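Long-range contact in fructosyl amine:oxygen oxidoreductase (Neosartorya fumigata, PDB 4WCT), which probably uses its FAD cofactor to oxidise fructosyl amines (Amadori products) with oxygen, freeing the amine from its sugar: residues 232-246 against 372-384. Numbering follows the deposited sequence.
With FAD (flavin-adenine dinucleotide), chain C.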
loop_
_atom_site.group_PDB
_atom_site.type_symbol
_atom_site.label_atom_id
_atom_site.label_comp_id
_atom_site.label_asym_id
_atom_site.label_seq_id
_atom_site.Cartn_x
_atom_site.Cartn_y
_atom_site.Cartn_z
ATOM N N HIS A 232 1.542 -15.039 23.796
ATOM C CA HIS A 232 0.307 -15.789 23.681
ATOM C C HIS A 232 -0.344 -15.680 22.310
ATOM O O HIS A 232 -0.965 -16.637 21.839
ATOM C CB HIS A 232 -0.690 -15.350 24.750
ATOM C CG HIS A 232 -0.341 -15.836 26.124
ATOM N ND1 HIS A 232 -0.042 -14.981 27.163
ATOM C CD2 HIS A 232 -0.116 -17.086 26.592
ATOM C CE1 HIS A 232 0.317 -15.685 28.222
ATOM N NE2 HIS A 232 0.269 -16.964 27.905
ATOM N N ARG A 233 -0.160 -14.537 21.650
ATOM C CA ARG A 233 -0.574 -14.416 20.232
ATOM C C ARG A 233 0.472 -13.658 19.437
ATOM O O ARG A 233 1.170 -12.821 19.983
ATOM C CB ARG A 233 -1.872 -13.658 20.077
ATOM C CG ARG A 233 -3.099 -14.281 20.734
ATOM C CD ARG A 233 -3.485 -15.561 20.010
ATOM N NE ARG A 233 -4.793 -16.058 20.424
ATOM C CZ ARG A 233 -4.997 -16.770 21.531
ATOM N NH1 ARG A 233 -3.965 -17.156 22.265
ATOM N NH2 ARG A 233 -6.212 -17.218 21.817
ATOM N N THR A 234 0.662 -14.088 18.185
ATOM C CA THR A 234 1.647 -13.470 17.296
ATOM C C THR A 234 0.919 -12.996 16.054
ATOM O O THR A 234 0.118 -13.750 15.452
ATOM C CB THR A 234 2.762 -14.458 16.926
ATOM O OG1 THR A 234 3.442 -14.856 18.125
ATOM C CG2 THR A 234 3.721 -13.870 15.947
ATOM N N ILE A 235 1.101 -11.714 15.735
ATOM C CA ILE A 235 0.478 -11.128 14.533
ATOM C C ILE A 235 1.561 -10.841 13.508
ATOM O O ILE A 235 2.511 -10.116 13.793
ATOM C CB ILE A 235 -0.267 -9.833 14.882
ATOM C CG1 ILE A 235 -1.358 -10.125 15.930
ATOM C CG2 ILE A 235 -0.884 -9.199 13.626
ATOM C CD1 ILE A 235 -2.075 -8.871 16.405
ATOM N N LEU A 236 1.441 -11.441 12.330
ATOM C CA LEU A 236 2.405 -11.219 11.270
ATOM C C LEU A 236 1.878 -10.157 10.312
ATOM O O LEU A 236 0.931 -10.419 9.552
ATOM C CB LEU A 236 2.696 -12.524 10.540
ATOM C CG LEU A 236 3.649 -12.478 9.346
ATOM C CD1 LEU A 236 4.977 -11.813 9.630
ATOM C CD2 LEU A 236 3.898 -13.876 8.781
ATOM N N SER A 237 2.465 -8.969 10.402
ATOM C CA SER A 237 2.077 -7.796 9.578
ATOM C C SER A 237 3.303 -7.121 9.062
ATOM O O SER A 237 3.478 -5.909 9.218
ATOM C CB SER A 237 1.193 -6.819 10.385
ATOM O OG SER A 237 1.822 -6.396 11.588
ATOM N N ALA A 238 4.121 -7.890 8.333
ATOM C CA ALA A 238 5.402 -7.398 7.887
ATOM C C ALA A 238 5.416 -7.069 6.394
ATOM O O ALA A 238 6.473 -6.968 5.820
ATOM C CB ALA A 238 6.524 -8.372 8.256
ATOM N N GLY A 239 4.250 -6.754 5.821
ATOM C CA GLY A 239 4.173 -6.350 4.419
ATOM C C GLY A 239 4.799 -7.398 3.543
ATOM O O GLY A 239 4.661 -8.591 3.796
ATOM N N ALA A 240 5.545 -6.972 2.530
ATOM C CA ALA A 240 6.104 -7.928 1.550
ATOM C C ALA A 240 7.122 -8.880 2.197
ATOM O O ALA A 240 7.249 -10.040 1.794
ATOM C CB ALA A 240 6.777 -7.158 0.402
ATOM N N GLY A 241 7.821 -8.411 3.227
ATOM C CA GLY A 241 8.778 -9.226 3.972
ATOM C C GLY A 241 8.134 -10.419 4.666
ATOM O O GLY A 241 8.842 -11.387 5.056
ATOM N N SER A 242 6.832 -10.360 4.883
ATOM C CA SER A 242 6.076 -11.449 5.538
ATOM C C SER A 242 6.281 -12.784 4.834
ATOM O O SER A 242 6.188 -13.843 5.451
ATOM C CB SER A 242 4.586 -11.154 5.574
ATOM O OG SER A 242 4.366 -9.913 6.233
ATOM N N ASP A 243 6.439 -12.715 3.518
ATOM C CA ASP A 243 6.474 -13.910 2.700
ATOM C C ASP A 243 7.641 -14.816 3.006
ATOM O O ASP A 243 7.633 -15.970 2.579
ATOM C CB ASP A 243 6.515 -13.467 1.211
ATOM C CG ASP A 243 6.176 -14.577 0.238
ATOM O OD1 ASP A 243 5.224 -15.352 0.489
ATOM O OD2 ASP A 243 6.836 -14.593 -0.851
ATOM N N SER A 244 8.692 -14.283 3.634
ATOM C CA SER A 244 9.863 -15.080 3.998
ATOM C C SER A 244 9.750 -15.739 5.382
ATOM O O SER A 244 10.561 -16.622 5.716
ATOM C CB SER A 244 11.124 -14.220 3.926
ATOM O OG SER A 244 11.146 -13.319 5.016
ATOM N N LEU A 245 8.698 -15.417 6.135
ATOM C CA LEU A 245 8.586 -15.826 7.538
ATOM C C LEU A 245 7.555 -16.909 7.769
ATOM O O LEU A 245 7.477 -17.476 8.850
ATOM C CB LEU A 245 8.240 -14.615 8.417
ATOM C CG LEU A 245 9.316 -13.548 8.465
ATOM C CD1 LEU A 245 8.820 -12.404 9.319
ATOM C CD2 LEU A 245 10.622 -14.089 9.029
ATOM N N LEU A 246 6.750 -17.186 6.755
ATOM C CA LEU A 246 5.721 -18.210 6.815
ATOM C C LEU A 246 5.552 -18.745 5.404
ATOM O O LEU A 246 5.661 -17.985 4.450
ATOM C CB LEU A 246 4.410 -17.613 7.309
ATOM C CG LEU A 246 3.188 -18.513 7.372
ATOM C CD1 LEU A 246 3.321 -19.425 8.588
ATOM C CD2 LEU A 246 1.910 -17.692 7.441
ATOM N N ARG A 372 -6.779 -15.918 11.193
ATOM C CA ARG A 372 -6.029 -16.863 11.988
ATOM C C ARG A 372 -5.604 -18.046 11.159
ATOM O O ARG A 372 -6.311 -18.453 10.259
ATOM C CB ARG A 372 -6.883 -17.301 13.187
ATOM C CG ARG A 372 -7.425 -16.108 13.977
ATOM C CD ARG A 372 -8.526 -16.485 14.971
ATOM N NE ARG A 372 -8.087 -17.566 15.844
ATOM C CZ ARG A 372 -7.861 -17.438 17.149
ATOM N NH1 ARG A 372 -8.074 -16.272 17.752
ATOM N NH2 ARG A 372 -7.429 -18.480 17.854
ATOM N N HIS A 373 -4.394 -18.518 11.383
ATOM C CA HIS A 373 -3.845 -19.631 10.611
ATOM C C HIS A 373 -4.567 -20.925 11.039
ATOM O O HIS A 373 -4.670 -21.208 12.231
ATOM C CB HIS A 373 -2.354 -19.748 10.882
ATOM C CG HIS A 373 -1.635 -20.630 9.922
ATOM N ND1 HIS A 373 -1.935 -21.967 9.780
ATOM C CD2 HIS A 373 -0.754 -20.340 8.932
ATOM C CE1 HIS A 373 -1.265 -22.464 8.754
ATOM N NE2 HIS A 373 -0.469 -21.519 8.286
ATOM N N PRO A 374 -5.007 -21.729 10.060
ATOM C CA PRO A 374 -5.853 -22.851 10.449
ATOM C C PRO A 374 -5.097 -23.917 11.231
ATOM O O PRO A 374 -5.735 -24.705 11.921
ATOM C CB PRO A 374 -6.367 -23.414 9.103
ATOM C CG PRO A 374 -5.557 -22.762 8.041
ATOM C CD PRO A 374 -5.132 -21.424 8.620
ATOM N N GLU A 375 -3.798 -24.039 10.999
ATOM C CA GLU A 375 -2.974 -25.072 11.650
ATOM C C GLU A 375 -2.292 -24.524 12.897
ATOM O O GLU A 375 -1.725 -25.288 13.672
ATOM C CB GLU A 375 -1.884 -25.602 10.708
ATOM C CG GLU A 375 -2.306 -25.847 9.273
ATOM C CD GLU A 375 -3.464 -26.799 9.176
ATOM O OE1 GLU A 375 -3.477 -27.765 9.964
ATOM O OE2 GLU A 375 -4.381 -26.551 8.361
ATOM N N HIS A 376 -2.202 -23.198 12.999
ATOM C CA HIS A 376 -1.515 -22.534 14.107
ATOM C C HIS A 376 -2.364 -21.388 14.656
ATOM O O HIS A 376 -2.156 -20.223 14.315
ATOM C CB HIS A 376 -0.133 -22.011 13.720
ATOM C CG HIS A 376 0.585 -22.860 12.726
ATOM N ND1 HIS A 376 1.065 -24.118 13.032
ATOM C CD2 HIS A 376 1.050 -22.574 11.489
ATOM C CE1 HIS A 376 1.688 -24.614 11.977
ATOM N NE2 HIS A 376 1.691 -23.699 11.027
ATOM N N PRO A 377 -3.321 -21.716 15.523
ATOM C CA PRO A 377 -4.382 -20.767 15.886
ATOM C C PRO A 377 -3.906 -19.544 16.655
ATOM O O PRO A 377 -4.641 -18.560 16.738
ATOM C CB PRO A 377 -5.312 -21.592 16.793
ATOM C CG PRO A 377 -4.515 -22.792 17.214
ATOM C CD PRO A 377 -3.562 -23.063 16.088
ATOM N N SER A 378 -2.702 -19.587 17.216
ATOM C CA SER A 378 -2.197 -18.409 17.926
ATOM C C SER A 378 -1.543 -17.414 16.977
ATOM O O SER A 378 -1.087 -16.361 17.423
ATOM C CB SER A 378 -1.230 -18.795 19.041
ATOM O OG SER A 378 -1.848 -19.729 19.907
ATOM N N LEU A 379 -1.454 -17.775 15.694
ATOM C CA LEU A 379 -0.901 -16.880 14.682
ATOM C C LEU A 379 -2.053 -16.218 13.938
ATOM O O LEU A 379 -2.907 -16.897 13.365
ATOM C CB LEU A 379 -0.036 -17.679 13.699
ATOM C CG LEU A 379 0.486 -16.889 12.499
ATOM C CD1 LEU A 379 1.531 -15.874 12.939
ATOM C CD2 LEU A 379 1.102 -17.857 11.507
ATOM N N LEU A 380 -1.977 -14.898 13.826
ATOM C CA LEU A 380 -2.863 -14.125 12.970
ATOM C C LEU A 380 -2.017 -13.463 11.884
ATOM O O LEU A 380 -0.980 -12.909 12.190
ATOM C CB LEU A 380 -3.541 -13.041 13.783
ATOM C CG LEU A 380 -4.480 -12.104 13.031
ATOM C CD1 LEU A 380 -5.751 -12.812 12.595
ATOM C CD2 LEU A 380 -4.822 -10.952 13.941
ATOM N N VAL A 381 -2.365 -13.709 10.640
ATOM C CA VAL A 381 -1.701 -13.022 9.512
ATOM C C VAL A 381 -2.524 -11.797 9.099
ATOM O O VAL A 381 -3.740 -11.833 9.070
ATOM C CB VAL A 381 -1.445 -13.975 8.310
ATOM C CG1 VAL A 381 -0.583 -15.159 8.724
ATOM C CG2 VAL A 381 -2.736 -14.460 7.657
ATOM N N ALA A 382 -1.832 -10.717 8.765
ATOM C CA ALA A 382 -2.469 -9.494 8.291
ATOM C C ALA A 382 -1.565 -8.889 7.222
ATOM O O ALA A 382 -0.652 -8.120 7.504
ATOM C CB ALA A 382 -2.716 -8.518 9.443
ATOM N N VAL A 383 -1.784 -9.388 6.011
ATOM C CA VAL A 383 -0.892 -9.194 4.880
ATOM C C VAL A 383 -1.722 -9.014 3.610
ATOM O O VAL A 383 -2.968 -9.023 3.630
ATOM C CB VAL A 383 0.083 -10.380 4.733
ATOM C CG1 VAL A 383 0.999 -10.499 5.952
ATOM C CG2 VAL A 383 -0.652 -11.674 4.492
ATOM N N GLY A 384 -1.035 -8.765 2.501
ATOM C CA GLY A 384 -1.692 -8.777 1.204
ATOM C C GLY A 384 -2.356 -7.437 0.894
ATOM O O GLY A 384 -3.426 -7.380 0.279
HETATM P PA FAD C . 4.476 -1.902 5.069
HETATM O O1A FAD C . 3.856 -0.547 5.253
HETATM O O2A FAD C . 5.472 -2.145 3.979
HETATM O O5B FAD C . 5.116 -2.280 6.454
HETATM C C5B FAD C . 5.801 -3.532 6.606
HETATM C C4B FAD C . 6.746 -3.403 7.795
HETATM O O4B FAD C . 7.292 -4.723 8.117
HETATM C C3B FAD C . 7.933 -2.475 7.556
HETATM O O3B FAD C . 8.024 -1.441 8.550
HETATM C C2B FAD C . 9.143 -3.412 7.615
HETATM O O2B FAD C . 10.361 -2.814 8.055
HETATM C C1B FAD C . 8.628 -4.538 8.514
HETATM N N9A FAD C . 9.375 -5.797 8.304
HETATM C C8A FAD C . 9.862 -6.286 7.149
HETATM N N7A FAD C . 10.545 -7.433 7.369
HETATM C C5A FAD C . 10.400 -7.706 8.692
HETATM C C6A FAD C . 10.920 -8.727 9.593
HETATM N N6A FAD C . 11.673 -9.737 9.122
HETATM N N1A FAD C . 10.635 -8.590 10.905
HETATM C C2A FAD C . 9.872 -7.609 11.404
HETATM N N3A FAD C . 9.397 -6.616 10.633
HETATM C C4A FAD C . 9.644 -6.633 9.301
HETATM N N1 FAD C . -2.029 2.019 -1.150
HETATM C C2 FAD C . -3.092 2.897 -1.114
HETATM O O2 FAD C . -4.001 2.652 -0.324
HETATM N N3 FAD C . -3.087 4.031 -1.819
HETATM C C4 FAD C . -2.116 4.312 -2.713
HETATM O O4 FAD C . -2.078 5.362 -3.412
HETATM C C4X FAD C . -0.977 3.417 -2.825
HETATM N N5 FAD C . 0.034 3.675 -3.696
HETATM C C5X FAD C . 1.188 2.947 -3.588
HETATM C C6 FAD C . 2.333 3.314 -4.287
HETATM C C7 FAD C . 3.456 2.508 -4.248
HETATM C C7M FAD C . 4.688 2.960 -4.945
HETATM C C8 FAD C . 3.449 1.303 -3.409
HETATM C C8M FAD C . 4.637 0.421 -3.287
HETATM C C9 FAD C . 2.362 0.988 -2.633
HETATM C C9A FAD C . 1.206 1.735 -2.731
HETATM N N10 FAD C . 0.064 1.363 -2.016
HETATM C C10 FAD C . -1.010 2.254 -1.977
HETATM C "C1'" FAD C . -0.057 0.161 -1.205
HETATM C "C2'" FAD C . 0.248 0.401 0.265
HETATM O "O2'" FAD C . 1.461 1.139 0.323
HETATM C "C3'" FAD C . 0.399 -0.958 0.961
HETATM O "O3'" FAD C . -0.695 -1.816 0.602
HETATM C "C4'" FAD C . 0.479 -0.811 2.483
HETATM O "O4'" FAD C . 1.359 0.262 2.812
HETATM C "C5'" FAD C . 1.038 -2.111 3.048
HETATM O "O5'" FAD C . 1.074 -2.009 4.471
HETATM P P FAD C . 1.833 -3.140 5.324
HETATM O O1P FAD C . 1.749 -2.743 6.780
HETATM O O2P FAD C . 1.304 -4.473 4.851
HETATM O O3P FAD C . 3.355 -3.006 4.831
HETATM O O HOH W 1 -1.810 -19.471 22.791
HETATM O O HOH W 2 -8.473 -17.073 20.357
HETATM O O HOH W 3 1.470 -6.743 6.456
#
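Leu246 meets the strand of Leu379 and Val381 with both of its methyls: Leu246 CD1 faces Leu379 CD2 tip to tip at 4.0 Å, while the Leu246 and Val381 side chains cross at about a right angle, Leu246 CD2 3.8 Å from Val381 CG1. Leu246 CD2 also meets the edge of the His373 ring at His373 CD2. CG of Leu246 stands anti to the backbone N (chi1 177°), which carries the methyls into this apolar patch on the sheet face shared with Thr234 and Leu236. On the other face Ile235 and Leu380 lie side by side and point the same way, Ile235 CG1 4.1 Å from Leu380 CD2; helix 393-404 covers Leu380 there. Between the faces, strands 233-236 and 379-383 run parallel, joined by four backbone hydrogen bonds, the first from Thr234 N to Ser378 O (3.0 Å), the last from Ala382 N to Leu236 O (2.9 Å). At the outer end, Arg233 bends at chi2 (-69°), laying CD against Ser378; its NH1 hydrogen-bonds His232 O and its NH2 Ser20 O. One water accepts from both Arg233 NH2 and Arg372 NH1, bridging the like charges, and another joins His232 O to Ser378 OG, itself hydrogen-bonded to Asp217 OD2. Toward the cofactor, a third water links Ala382 O (2.7 Å), Gly239 N and FAD O2P (2.8 Å). Neighbouring parallel strands whose C-terminal ends approach the dinucleotide are characteristic of the Rossmann-like FAD-binding domain; here strand 28-31 flanks 233-236 on its other side.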